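Local coordinates for single-stranded DNA-binding protein 1 (Streptomyces coelicolor, PDB 4DAM) that probably binds single-stranded DNA as a homotetramer, through the OB-fold domain that makes up most of this fragment, at residues Gln90-Val95 and Asp111-Gly116; Ser38-Leu43 and Thr66-Arg71; Ala44-Tyr49 and Gly60-Phe65; Cys19-Val24 and Pro86-Gly91. The protein carries 1 engineered substitution. All coordinates share one frame; numbering follows the deposited sequence.

In the fold
All four contacts pair antiparallel strands within the single OB-fold domain of this chain. Contacts 2 and 3 are successive parts of one long hairpin, strands 36-51 and 56-70, with centres about 19 Å apart; contact 3 lies nearer the turn. Contact 4 joins strand 17-33 to strand 86-100, bringing together ends separated by the whole hairpin and helix 71-80. Contact 1 follows on, sharing Gln90 and Gly91 with contact 4, their centres about 9 Å apart. Leu43 of contact 2 packs on Ala20 and Val87 of contact 4, so the strands curl round a common core. Contacts 1, 3 and 4 also reach a second subunit, tying the fold to the tetramer.

Contact 1. Residues Gln90-Val95 and Asp111-Gly116; sequences QGRLKV and DAVAIG
Gln90 O receives two backbone N-H groups from the opposite strand, Val113 N at 2.8 Å and Ala114 N at 3.2 Å. The shorter bond lies in the carbonyl plane, the longer is tilted 18° from it. Gln90 N returns a bond to Ala114 O. Farther along, Arg92 and Asp111 exchange a second pair of backbone bonds, both of 2.9 Å as measured from Arg92 N to Asp111 O and from Asp111 N to Arg92 O. Between these pairs the chains come close at Gly91, whose CA stands 3.2 Å from Asp111 O; a side chain there would run into Asp111 O and the Ala112 backbone.

The side chain of Val113 lies beside this backbone ladder. Its CG1 is 4.1 Å from Gln90 NE2, the two side chains running alongside each other, while its CG2 sits over one face of the Arg92 guanidinium, 4.0 Å from NH1. The bend of Arg92 at chi3 (-100°) turns the flat group to meet the methyl. Lys94 crosses Asp111 at about a right angle, its CG touching OD2; its amine is instead paired in a salt bridge with Glu15.

Farther out, Ala112 is hydrogen-bonded through its backbone to Trp68 and packs on Leu73 of helix 71-80, whereas Gln90 and Ala114 meet a third subunit. Two residues, Val113 and Ala114, set against the one Gln90 make a classic beta bulge, placed where the last strands of this OB-fold turn a corner from strand 103-112 into strand 114-117.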
loop_
_atom_site.group_PDB
_atom_site.type_symbol
_atom_site.label_atom_id
_atom_site.label_comp_id
_atom_site.label_asym_id
_atom_site.label_seq_id
_atom_site.Cartn_x
_atom_site.Cartn_y
_atom_site.Cartn_z
ATOM N N GLN A 90 -6.086 1.951 8.313
ATOM C CA GLN A 90 -5.246 0.901 7.731
ATOM C C GLN A 90 -5.880 -0.435 8.033
ATOM O O GLN A 90 -6.279 -0.701 9.162
ATOM C CB GLN A 90 -3.850 0.925 8.314
ATOM C CG GLN A 90 -2.882 0.061 7.531
ATOM C CD GLN A 90 -1.731 -0.475 8.379
ATOM O OE1 GLN A 90 -0.638 -0.705 7.852
ATOM N NE2 GLN A 90 -1.957 -0.659 9.687
ATOM N N GLY A 91 -5.973 -1.305 7.036
ATOM C CA GLY A 91 -6.487 -2.628 7.312
ATOM C C GLY A 91 -6.533 -3.498 6.086
ATOM O O GLY A 91 -5.978 -3.152 5.054
ATOM N N ARG A 92 -7.190 -4.641 6.219
ATOM C CA ARG A 92 -7.235 -5.620 5.143
ATOM C C ARG A 92 -8.464 -5.412 4.279
ATOM O O ARG A 92 -9.591 -5.328 4.790
ATOM C CB ARG A 92 -7.260 -7.027 5.741
ATOM C CG ARG A 92 -5.970 -7.347 6.457
ATOM C CD ARG A 92 -5.853 -8.737 6.995
ATOM N NE ARG A 92 -6.135 -8.799 8.422
ATOM C CZ ARG A 92 -5.266 -8.472 9.388
ATOM N NH1 ARG A 92 -4.027 -8.056 9.117
ATOM N NH2 ARG A 92 -5.647 -8.571 10.644
ATOM N N LEU A 93 -8.256 -5.352 2.977
ATOM C CA LEU A 93 -9.341 -5.143 2.023
ATOM C C LEU A 93 -10.045 -6.454 1.708
ATOM O O LEU A 93 -9.386 -7.442 1.369
ATOM C CB LEU A 93 -8.784 -4.556 0.728
ATOM C CG LEU A 93 -9.750 -4.293 -0.439
ATOM C CD1 LEU A 93 -10.759 -3.204 -0.093
ATOM C CD2 LEU A 93 -9.020 -3.977 -1.739
ATOM N N LYS A 94 -11.373 -6.439 1.803
ATOM C CA LYS A 94 -12.205 -7.568 1.388
ATOM C C LYS A 94 -13.264 -7.097 0.401
ATOM O O LYS A 94 -14.140 -6.316 0.759
ATOM C CB LYS A 94 -12.825 -8.246 2.608
ATOM C CG LYS A 94 -11.824 -8.697 3.681
ATOM C CD LYS A 94 -11.016 -9.892 3.230
ATOM C CE LYS A 94 -9.750 -10.191 4.045
ATOM N NZ LYS A 94 -9.112 -11.470 3.584
ATOM N N VAL A 95 -13.158 -7.576 -0.844
ATOM C CA VAL A 95 -14.106 -7.254 -1.918
ATOM C C VAL A 95 -15.173 -8.326 -1.874
ATOM O O VAL A 95 -14.863 -9.509 -1.928
ATOM C CB VAL A 95 -13.451 -7.282 -3.333
ATOM C CG1 VAL A 95 -14.486 -7.090 -4.462
ATOM C CG2 VAL A 95 -12.315 -6.271 -3.405
ATOM N N ASP A 111 -11.207 -4.475 6.984
ATOM C CA ASP A 111 -11.063 -5.014 8.320
ATOM C C ASP A 111 -9.911 -4.263 8.985
ATOM O O ASP A 111 -8.733 -4.516 8.702
ATOM C CB ASP A 111 -10.824 -6.526 8.265
ATOM C CG ASP A 111 -12.070 -7.314 7.822
ATOM O OD1 ASP A 111 -13.197 -6.766 7.806
ATOM O OD2 ASP A 111 -11.930 -8.509 7.480
ATOM N N ALA A 112 -10.261 -3.293 9.821
ATOM C CA ALA A 112 -9.289 -2.303 10.294
ATOM C C ALA A 112 -8.335 -2.835 11.313
ATOM O O ALA A 112 -8.734 -3.566 12.226
ATOM C CB ALA A 112 -9.982 -1.070 10.878
ATOM N N VAL A 113 -7.072 -2.455 11.146
ATOM C CA VAL A 113 -6.020 -2.706 12.104
ATOM C C VAL A 113 -5.684 -1.443 12.920
ATOM O O VAL A 113 -5.331 -1.523 14.099
ATOM C CB VAL A 113 -4.755 -3.206 11.345
ATOM C CG1 VAL A 113 -3.586 -3.317 12.283
ATOM C CG2 VAL A 113 -5.054 -4.543 10.674
ATOM N N ALA A 114 -5.791 -0.289 12.265
ATOM C CA ALA A 114 -5.464 1.005 12.864
ATOM C C ALA A 114 -6.428 2.027 12.328
ATOM O O ALA A 114 -6.786 1.996 11.144
ATOM C CB ALA A 114 -4.023 1.385 12.522
ATOM N N ILE A 115 -6.893 2.911 13.206
ATOM C CA ILE A 115 -7.736 4.029 12.807
ATOM C C ILE A 115 -7.286 5.224 13.638
ATOM O O ILE A 115 -7.029 5.088 14.839
ATOM C CB ILE A 115 -9.244 3.817 13.109
ATOM C CG1 ILE A 115 -9.791 2.553 12.418
ATOM C CG2 ILE A 115 -10.061 5.017 12.629
ATOM C CD1 ILE A 115 -11.199 2.153 12.844
ATOM N N GLY A 116 -7.196 6.374 13.010
ATOM C CA GLY A 116 -6.891 7.604 13.762
ATOM C C GLY A 116 -7.586 8.795 13.168
ATOM O O GLY A 116 -7.846 8.835 11.970
#

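Contact 2. Residues Ser38-Leu43 and Thr66-Arg71; sequences SVRFRL and TVWANR
Arg40 and Trp68 run side by side and point the same way, the aliphatic part of the arginine lying over one face of the indole. Arg40 CB makes a CH-pi contact with the six-membered ring, 4.0 Å from its centroid, and farther out Arg40 CD touches Trp68 CH2 at 3.7 Å. The guanidinium plane is turned 62° from the ring, so the charged end does not stack flat on the tryptophan. Chi1 of 64° sets Arg40 CG between backbone N and carbonyl carbon, and the chain then extends along the indole as far as NE.

On the face carrying Phe41, Val67 plays the equivalent part with the roles reversed. Its CB stands over the Phe41 ring, 3.9 Å from the centroid, and its CG1 meets CZ near the rim. The other methyl, CG2, reaches Leu43 CB at 3.7 Å, so one valine is wedged against two neighbours. An alanine in place of Phe41 would remove the ring and is likely to leave Val67 CB and CG1 with a gap in front of them.

Backbone bonds join Val39 with Ala69 and Phe41 with Val67 in both directions. Near the Ser38 end, a water at the edge of the indole is hydrogen-bonded to Ser38 OG, 2.6 Å away, and donates a hydrogen bond to Ala69 O. Pro28 backs Phe41, and Ala112 and Val89 back Val67. The chemistry is therefore divided by face: Phe41, Val67 and Leu43 pack into the barrel core, while Arg40 and Trp68 lie with polar residues on the other face, an aromatic and basic surface of the kind SSB proteins commonly offer DNA.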
loop_
_atom_site.group_PDB
_atom_site.type_symbol
_atom_site.label_atom_id
_atom_site.label_comp_id
_atom_site.label_asym_id
_atom_site.label_seq_id
_atom_site.Cartn_x
_atom_site.Cartn_y
_atom_site.Cartn_z
ATOM N N SER A 38 -17.660 -5.047 18.512
ATOM C CA SER A 38 -17.551 -4.835 17.064
ATOM C C SER A 38 -18.083 -3.478 16.760
ATOM O O SER A 38 -19.071 -3.063 17.368
ATOM C CB SER A 38 -18.393 -5.883 16.334
ATOM O OG SER A 38 -18.763 -5.502 15.013
ATOM N N VAL A 39 -17.437 -2.776 15.834
ATOM C CA VAL A 39 -17.973 -1.533 15.317
ATOM C C VAL A 39 -17.865 -1.512 13.814
ATOM O O VAL A 39 -16.948 -2.116 13.245
ATOM C CB VAL A 39 -17.193 -0.363 15.903
ATOM C CG1 VAL A 39 -15.818 -0.238 15.256
ATOM C CG2 VAL A 39 -18.015 0.919 15.816
ATOM N N ARG A 40 -18.835 -0.880 13.163
ATOM C CA ARG A 40 -18.803 -0.706 11.717
ATOM C C ARG A 40 -19.233 0.701 11.391
ATOM O O ARG A 40 -20.069 1.297 12.092
ATOM C CB ARG A 40 -19.670 -1.714 10.989
ATOM C CG ARG A 40 -21.121 -1.635 11.255
ATOM C CD ARG A 40 -21.906 -2.345 10.173
ATOM N NE ARG A 40 -23.278 -2.511 10.609
ATOM C CZ ARG A 40 -24.270 -1.652 10.406
ATOM N NH1 ARG A 40 -24.081 -0.530 9.723
ATOM N NH2 ARG A 40 -25.473 -1.933 10.888
ATOM N N PHE A 41 -18.635 1.237 10.343
ATOM C CA PHE A 41 -19.047 2.525 9.800
ATOM C C PHE A 41 -18.681 2.610 8.338
ATOM O O PHE A 41 -17.784 1.916 7.860
ATOM C CB PHE A 41 -18.461 3.714 10.580
ATOM C CG PHE A 41 -16.972 3.796 10.542
ATOM C CD1 PHE A 41 -16.333 4.598 9.608
ATOM C CD2 PHE A 41 -16.210 3.111 11.466
ATOM C CE1 PHE A 41 -14.938 4.674 9.577
ATOM C CE2 PHE A 41 -14.820 3.187 11.452
ATOM C CZ PHE A 41 -14.196 3.976 10.503
ATOM N N ARG A 42 -19.356 3.509 7.633
ATOM C CA ARG A 42 -19.040 3.772 6.236
ATOM C C ARG A 42 -17.979 4.848 6.141
ATOM O O ARG A 42 -18.030 5.834 6.852
ATOM C CB ARG A 42 -20.296 4.197 5.504
ATOM C CG ARG A 42 -20.214 4.304 3.990
ATOM C CD ARG A 42 -21.645 4.512 3.493
ATOM N NE ARG A 42 -21.802 4.585 2.049
ATOM C CZ ARG A 42 -21.729 3.558 1.210
ATOM N NH1 ARG A 42 -21.445 2.328 1.639
ATOM N NH2 ARG A 42 -21.912 3.786 -0.078
ATOM N N LEU A 43 -17.007 4.628 5.264
ATOM C CA LEU A 43 -15.910 5.558 5.025
ATOM C C LEU A 43 -15.968 6.034 3.579
ATOM O O LEU A 43 -16.043 5.221 2.649
ATOM C CB LEU A 43 -14.566 4.869 5.260
ATOM C CG LEU A 43 -13.292 5.705 5.048
ATOM C CD1 LEU A 43 -13.127 6.739 6.162
ATOM C CD2 LEU A 43 -12.057 4.799 4.950
ATOM N N THR A 66 -17.011 -0.113 3.761
ATOM C CA THR A 66 -17.513 -0.429 5.094
ATOM C C THR A 66 -16.325 -0.852 5.936
ATOM O O THR A 66 -15.618 -1.811 5.598
ATOM C CB THR A 66 -18.542 -1.550 5.075
ATOM O OG1 THR A 66 -19.633 -1.152 4.230
ATOM C CG2 THR A 66 -19.060 -1.822 6.468
ATOM N N VAL A 67 -16.075 -0.107 6.990
ATOM C CA VAL A 67 -14.965 -0.364 7.884
ATOM C C VAL A 67 -15.448 -1.105 9.119
ATOM O O VAL A 67 -16.409 -0.704 9.779
ATOM C CB VAL A 67 -14.253 0.941 8.329
ATOM C CG1 VAL A 67 -13.110 0.637 9.288
ATOM C CG2 VAL A 67 -13.777 1.765 7.129
ATOM N N TRP A 68 -14.743 -2.199 9.423
ATOM C CA TRP A 68 -15.037 -3.047 10.561
ATOM C C TRP A 68 -13.884 -3.024 11.529
ATOM O O TRP A 68 -12.736 -3.137 11.136
ATOM C CB TRP A 68 -15.232 -4.482 10.110
ATOM C CG TRP A 68 -16.372 -4.686 9.168
ATOM C CD1 TRP A 68 -16.376 -4.578 7.781
ATOM C CD2 TRP A 68 -17.740 -5.027 9.532
ATOM N NE1 TRP A 68 -17.618 -4.846 7.276
ATOM C CE2 TRP A 68 -18.486 -5.119 8.290
ATOM C CE3 TRP A 68 -18.388 -5.276 10.730
ATOM C CZ2 TRP A 68 -19.829 -5.467 8.267
ATOM C CZ3 TRP A 68 -19.756 -5.609 10.692
ATOM C CH2 TRP A 68 -20.450 -5.680 9.490
ATOM N N ALA A 69 -14.192 -2.900 12.808
ATOM C CA ALA A 69 -13.202 -2.974 13.857
ATOM C C ALA A 69 -13.672 -3.909 14.963
ATOM O O ALA A 69 -14.874 -4.089 15.176
ATOM C CB ALA A 69 -12.903 -1.572 14.410
ATOM N N ASN A 70 -12.714 -4.495 15.668
ATOM C CA ASN A 70 -12.991 -5.375 16.764
ATOM C C ASN A 70 -12.121 -5.096 17.993
ATOM O O ASN A 70 -11.200 -4.285 17.933
ATOM C CB ASN A 70 -12.758 -6.810 16.279
ATOM C CG ASN A 70 -13.841 -7.314 15.402
ATOM O OD1 ASN A 70 -14.910 -7.574 15.862
ATOM N ND2 ASN A 70 -13.554 -7.476 14.136
ATOM N N ARG A 71 -12.417 -5.764 19.101
ATOM C CA ARG A 71 -11.603 -5.691 20.305
ATOM C C ARG A 71 -11.388 -4.242 20.770
ATOM O O ARG A 71 -12.343 -3.433 20.733
ATOM C CB ARG A 71 -10.308 -6.470 20.100
ATOM C CG ARG A 71 -10.590 -7.946 19.792
ATOM C CD ARG A 71 -9.590 -8.837 20.491
ATOM N NE ARG A 71 -9.696 -10.251 20.102
ATOM C CZ ARG A 71 -10.747 -11.039 20.368
ATOM N NH1 ARG A 71 -11.830 -10.574 21.001
ATOM N NH2 ARG A 71 -10.726 -12.307 19.976
HETATM O O HOH W 1 -16.599 -5.748 13.671
#

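Contact 3. Residues Ala44-Tyr49 and Gly60-Phe65; sequences AVTARY and GHTNFF
Thr46 faces Thr62 across a non-hydrogen-bonded antiparallel pair, and its side chain meets this partner at every atom. CB lies 3.6 Å from Thr62 OG1. One branch, OG1, points back beside the backbone N (chi1 -59°) and forms a hydrogen bond of 2.7 Å to Thr62 OG1, in which either hydroxyl could be the donor. The other branch, CG2, touches Thr62 OG1 at 3.5 Å and comes 4.0 Å from Gly60 O. Thr62 has the same side-chain torsion, and its own methyl CG2 packs on Thr46 OG1, so the two threonines cross with hydroxyl against hydroxyl and each methyl against the other's oxygen. A valine in place of Thr46 would probably leave the Thr62 hydroxyl without this mate and let it turn. On the same face, Ala44 CB touches Phe64 CE2 at 3.7 Å.

Backbone bonds flank the pair. Val45 and Asn63 bind each other in both directions; beyond Thr46, Ala47 N reaches His61 O and Ala47 O takes Gly60 N at 2.7 Å. The register thus slips by one residue toward the turn.

On the other face, Val45 CG2 meets the edge of the Phe65 ring at CE1, 3.8 Å away, and Phe65 continues into the core onto Ile18 and Ile110. A second subunit lies along the hairpin: His61 NE2 is hydrogen-bonded to Val95 O of that chain, and Asn63 packs on its Leu93. The hydroxyl-to-hydroxyl bond thus adds a polar cross-strand link at a pair whose backbones make no bond of their own, while Val45 and Phe65 supply the apolar side.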
loop_
_atom_site.group_PDB
_atom_site.type_symbol
_atom_site.label_atom_id
_atom_site.label_comp_id
_atom_site.label_asym_id
_atom_site.label_seq_id
_atom_site.Cartn_x
_atom_site.Cartn_y
_atom_site.Cartn_z
ATOM N N ALA A 44 -15.926 7.345 3.395
ATOM C CA ALA A 44 -15.891 7.970 2.062
ATOM C C ALA A 44 -14.506 8.511 1.776
ATOM O O ALA A 44 -14.014 9.377 2.502
ATOM C CB ALA A 44 -16.905 9.106 1.969
ATOM N N VAL A 45 -13.897 8.020 0.692
ATOM C CA VAL A 45 -12.556 8.418 0.312
ATOM C C VAL A 45 -12.611 9.070 -1.073
ATOM O O VAL A 45 -12.856 8.395 -2.080
ATOM C CB VAL A 45 -11.609 7.190 0.302
ATOM C CG1 VAL A 45 -10.196 7.573 -0.127
ATOM C CG2 VAL A 45 -11.632 6.460 1.642
ATOM N N THR A 46 -12.419 10.384 -1.115
ATOM C CA THR A 46 -12.579 11.137 -2.360
ATOM C C THR A 46 -11.222 11.532 -2.930
ATOM O O THR A 46 -10.444 12.229 -2.273
ATOM C CB THR A 46 -13.467 12.382 -2.146
ATOM O OG1 THR A 46 -14.739 11.961 -1.663
ATOM C CG2 THR A 46 -13.682 13.132 -3.464
ATOM N N ALA A 47 -10.936 11.061 -4.142
ATOM C CA ALA A 47 -9.737 11.466 -4.873
ATOM C C ALA A 47 -9.961 12.900 -5.339
ATOM O O ALA A 47 -11.091 13.304 -5.581
ATOM C CB ALA A 47 -9.490 10.540 -6.064
ATOM N N ARG A 48 -8.880 13.649 -5.421
ATOM C CA ARG A 48 -8.928 15.056 -5.855
ATOM C C ARG A 48 -7.857 15.290 -6.882
ATOM O O ARG A 48 -6.808 14.640 -6.850
ATOM C CB ARG A 48 -8.706 15.982 -4.661
ATOM C CG ARG A 48 -9.789 15.883 -3.617
ATOM C CD ARG A 48 -9.442 16.723 -2.406
ATOM N NE ARG A 48 -10.261 16.312 -1.207
ATOM C CZ ARG A 48 -10.137 15.128 -0.566
ATOM N NH1 ARG A 48 -9.232 14.218 -0.938
ATOM N NH2 ARG A 48 -10.921 14.844 0.483
ATOM N N TYR A 49 -8.101 16.241 -7.775
ATOM C CA TYR A 49 -7.114 16.563 -8.796
ATOM C C TYR A 49 -7.031 18.075 -8.979
ATOM O O TYR A 49 -8.008 18.809 -8.754
ATOM C CB TYR A 49 -7.340 15.791 -10.102
ATOM C CG TYR A 49 -8.670 15.987 -10.770
ATOM C CD1 TYR A 49 -9.791 15.242 -10.388
ATOM C CD2 TYR A 49 -8.803 16.883 -11.821
ATOM C CE1 TYR A 49 -11.017 15.408 -11.016
ATOM C CE2 TYR A 49 -10.023 17.054 -12.458
ATOM C CZ TYR A 49 -11.124 16.316 -12.051
ATOM O OH TYR A 49 -12.333 16.483 -12.682
ATOM N N GLY A 60 -12.739 14.118 -7.569
ATOM C CA GLY A 60 -12.874 13.041 -8.520
ATOM C C GLY A 60 -13.776 11.977 -7.946
ATOM O O GLY A 60 -14.757 12.270 -7.258
ATOM N N HIS A 61 -13.426 10.726 -8.213
ATOM C CA HIS A 61 -14.227 9.594 -7.774
ATOM C C HIS A 61 -14.183 9.415 -6.270
ATOM O O HIS A 61 -13.132 9.572 -5.647
ATOM C CB HIS A 61 -13.693 8.340 -8.447
ATOM C CG HIS A 61 -14.410 7.092 -8.051
ATOM N ND1 HIS A 61 -15.661 6.805 -8.476
ATOM C CD2 HIS A 61 -14.036 6.067 -7.201
ATOM C CE1 HIS A 61 -16.055 5.642 -7.937
ATOM N NE2 HIS A 61 -15.053 5.182 -7.166
ATOM N N THR A 62 -15.325 9.105 -5.679
ATOM C CA THR A 62 -15.407 8.724 -4.271
ATOM C C THR A 62 -15.530 7.199 -4.118
ATOM O O THR A 62 -16.490 6.598 -4.608
ATOM C CB THR A 62 -16.586 9.410 -3.539
ATOM O OG1 THR A 62 -16.372 10.831 -3.547
ATOM C CG2 THR A 62 -16.669 8.912 -2.115
ATOM N N ASN A 63 -14.556 6.604 -3.426
ATOM C CA ASN A 63 -14.616 5.220 -2.993
ATOM C C ASN A 63 -15.346 5.159 -1.649
ATOM O O ASN A 63 -14.947 5.837 -0.684
ATOM C CB ASN A 63 -13.215 4.618 -2.777
ATOM C CG ASN A 63 -12.486 4.217 -4.067
ATOM O OD1 ASN A 63 -11.237 4.085 -4.094
ATOM N ND2 ASN A 63 -13.228 4.007 -5.117
ATOM N N PHE A 64 -16.350 4.299 -1.550
ATOM C CA PHE A 64 -16.977 3.973 -0.268
ATOM C C PHE A 64 -16.548 2.599 0.215
ATOM O O PHE A 64 -16.514 1.643 -0.567
ATOM C CB PHE A 64 -18.497 4.011 -0.363
ATOM C CG PHE A 64 -19.036 5.403 -0.579
ATOM C CD1 PHE A 64 -19.273 5.871 -1.868
ATOM C CD2 PHE A 64 -19.239 6.261 0.493
ATOM C CE1 PHE A 64 -19.764 7.159 -2.082
ATOM C CE2 PHE A 64 -19.744 7.539 0.278
ATOM C CZ PHE A 64 -19.987 7.980 -1.008
ATOM N N PHE A 65 -16.224 2.533 1.498
ATOM C CA PHE A 65 -15.877 1.297 2.177
ATOM C C PHE A 65 -16.702 1.136 3.431
ATOM O O PHE A 65 -17.054 2.113 4.094
ATOM C CB PHE A 65 -14.418 1.292 2.610
ATOM C CG PHE A 65 -13.431 1.492 1.507
ATOM C CD1 PHE A 65 -12.969 2.756 1.182
ATOM C CD2 PHE A 65 -12.940 0.400 0.809
ATOM C CE1 PHE A 65 -12.051 2.941 0.177
ATOM C CE2 PHE A 65 -12.028 0.579 -0.202
ATOM C CZ PHE A 65 -11.583 1.855 -0.530
#

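Contact 4. Residues Cys19-Val24 and Pro86-Gly91; sequences CAVGNV and PVVVQG
Ala20 with Val89, and Gly22 with Val87, exchange backbone hydrogen bonds in two reciprocal pairs. Ala20 N and Val89 O, and Val89 N and Ala20 O, are each 2.8 Å apart. Gly22 and Val87 repeat the pattern, Gly22 N lying 3.0 Å from Val87 O and Val87 N 2.8 Å from Gly22 O.

Weaker CA-H...O contacts lie between and beyond these bonds. The closest are Cys19 CA to Val89 O and Pro86 CA to Gly22 O, both 3.3 Å.

Apolar contacts are set out on two faces. On one, Cys19, Val21 and Val88 come together, though the details between Cys19 SG and Val88 CG2 are uncertain because both residues are modelled in two positions. On the other, Val24 CG2, turned anti to its carbonyl carbon (chi1 177°), crosses to Val87 CG1 at 3.9 Å. Ile110 of strand 103-112 packs against Ala20 and Val89 on this side.

Around the strands, Gln90 of a third subunit packs on Val21, and Arg121 bonds to Gly22 O. The 138° angle between strand directions shows a strong twist, as expected of a curled barrel sheet. Directional bonds fix the register, while small apolar side chains face the core on one side (Ala20, Val87, Val89) and the third subunit on the other (Cys19, Val21, Val88).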
loop_
_atom_site.group_PDB
_atom_site.type_symbol
_atom_site.label_atom_id
_atom_site.label_comp_id
_atom_site.label_asym_id
_atom_site.label_seq_id
_atom_site.Cartn_x
_atom_site.Cartn_y
_atom_site.Cartn_z
ATOM N N CYS A 19 -4.454 1.458 2.910
ATOM C CA CYS A 19 -4.529 2.612 3.797
ATOM C C CYS A 19 -5.419 3.622 3.091
ATOM O O CYS A 19 -5.184 3.965 1.919
ATOM C CB CYS A 19 -3.150 3.179 4.052
ATOM S SG CYS A 19 -3.315 4.706 5.007
ATOM N N ALA A 20 -6.486 4.022 3.772
ATOM C CA ALA A 20 -7.559 4.857 3.193
ATOM C C ALA A 20 -7.695 6.090 4.084
ATOM O O ALA A 20 -7.747 5.979 5.309
ATOM C CB ALA A 20 -8.879 4.078 3.133
ATOM N N VAL A 21 -7.664 7.252 3.463
ATOM C CA VAL A 21 -7.791 8.524 4.167
ATOM C C VAL A 21 -9.076 9.156 3.689
ATOM O O VAL A 21 -9.221 9.479 2.508
ATOM C CB VAL A 21 -6.580 9.407 3.863
ATOM C CG1 VAL A 21 -6.678 10.730 4.632
ATOM C CG2 VAL A 21 -5.298 8.657 4.214
ATOM N N GLY A 22 -10.044 9.302 4.589
ATOM C CA GLY A 22 -11.322 9.779 4.187
ATOM C C GLY A 22 -12.121 10.323 5.344
ATOM O O GLY A 22 -11.577 10.737 6.333
ATOM N N ASN A 23 -13.432 10.323 5.173
ATOM C CA ASN A 23 -14.330 10.821 6.183
ATOM C C ASN A 23 -15.352 9.782 6.592
ATOM O O ASN A 23 -15.855 9.026 5.766
ATOM C CB ASN A 23 -15.010 12.100 5.700
ATOM C CG ASN A 23 -14.009 13.232 5.549
ATOM O OD1 ASN A 23 -13.833 14.044 6.438
ATOM N ND2 ASN A 23 -13.319 13.247 4.451
ATOM N N VAL A 24 -15.642 9.762 7.888
ATOM C CA VAL A 24 -16.726 8.949 8.422
ATOM C C VAL A 24 -18.043 9.420 7.787
ATOM O O VAL A 24 -18.415 10.596 7.890
ATOM C CB VAL A 24 -16.782 8.994 9.951
ATOM C CG1 VAL A 24 -17.999 8.178 10.453
ATOM C CG2 VAL A 24 -15.455 8.520 10.580
ATOM N N PRO A 86 -12.636 13.396 9.753
ATOM C CA PRO A 86 -11.559 12.922 8.872
ATOM C C PRO A 86 -10.712 11.891 9.585
ATOM O O PRO A 86 -10.274 12.110 10.717
ATOM C CB PRO A 86 -10.764 14.181 8.554
ATOM C CG PRO A 86 -11.063 15.097 9.662
ATOM C CD PRO A 86 -12.461 14.815 10.107
ATOM N N VAL A 87 -10.525 10.732 8.939
ATOM C CA VAL A 87 -9.810 9.639 9.561
ATOM C C VAL A 87 -8.833 8.992 8.580
ATOM O O VAL A 87 -8.991 9.110 7.364
ATOM C CB VAL A 87 -10.767 8.545 10.106
ATOM C CG1 VAL A 87 -11.623 9.104 11.239
ATOM C CG2 VAL A 87 -11.641 7.975 9.006
ATOM N N VAL A 88 -7.817 8.361 9.153
ATOM C CA VAL A 88 -6.924 7.481 8.424
ATOM C C VAL A 88 -7.183 6.060 8.916
ATOM O O VAL A 88 -7.213 5.811 10.127
ATOM C CB VAL A 88 -5.449 7.897 8.549
ATOM C CG1 VAL A 88 -5.007 8.203 9.963
ATOM C CG2 VAL A 88 -4.544 6.835 7.912
ATOM N N VAL A 89 -7.386 5.150 7.972
ATOM C CA VAL A 89 -7.712 3.757 8.273
ATOM C C VAL A 89 -6.695 2.866 7.566
ATOM O O VAL A 89 -6.484 3.012 6.365
ATOM C CB VAL A 89 -9.152 3.410 7.805
ATOM C CG1 VAL A 89 -9.466 1.902 8.000
ATOM C CG2 VAL A 89 -10.194 4.329 8.500
ATOM N N GLN A 90 -6.086 1.951 8.313
ATOM C CA GLN A 90 -5.246 0.901 7.731
ATOM C C GLN A 90 -5.880 -0.435 8.033
ATOM O O GLN A 90 -6.279 -0.701 9.162
ATOM C CB GLN A 90 -3.850 0.925 8.314
ATOM C CG GLN A 90 -2.882 0.061 7.531
ATOM C CD GLN A 90 -1.731 -0.475 8.379
ATOM O OE1 GLN A 90 -0.638 -0.705 7.852
ATOM N NE2 GLN A 90 -1.957 -0.659 9.687
ATOM N N GLY A 91 -5.973 -1.305 7.036
ATOM C CA GLY A 91 -6.487 -2.628 7.312
ATOM C C GLY A 91 -6.533 -3.498 6.086
ATOM O O GLY A 91 -5.978 -3.152 5.054
#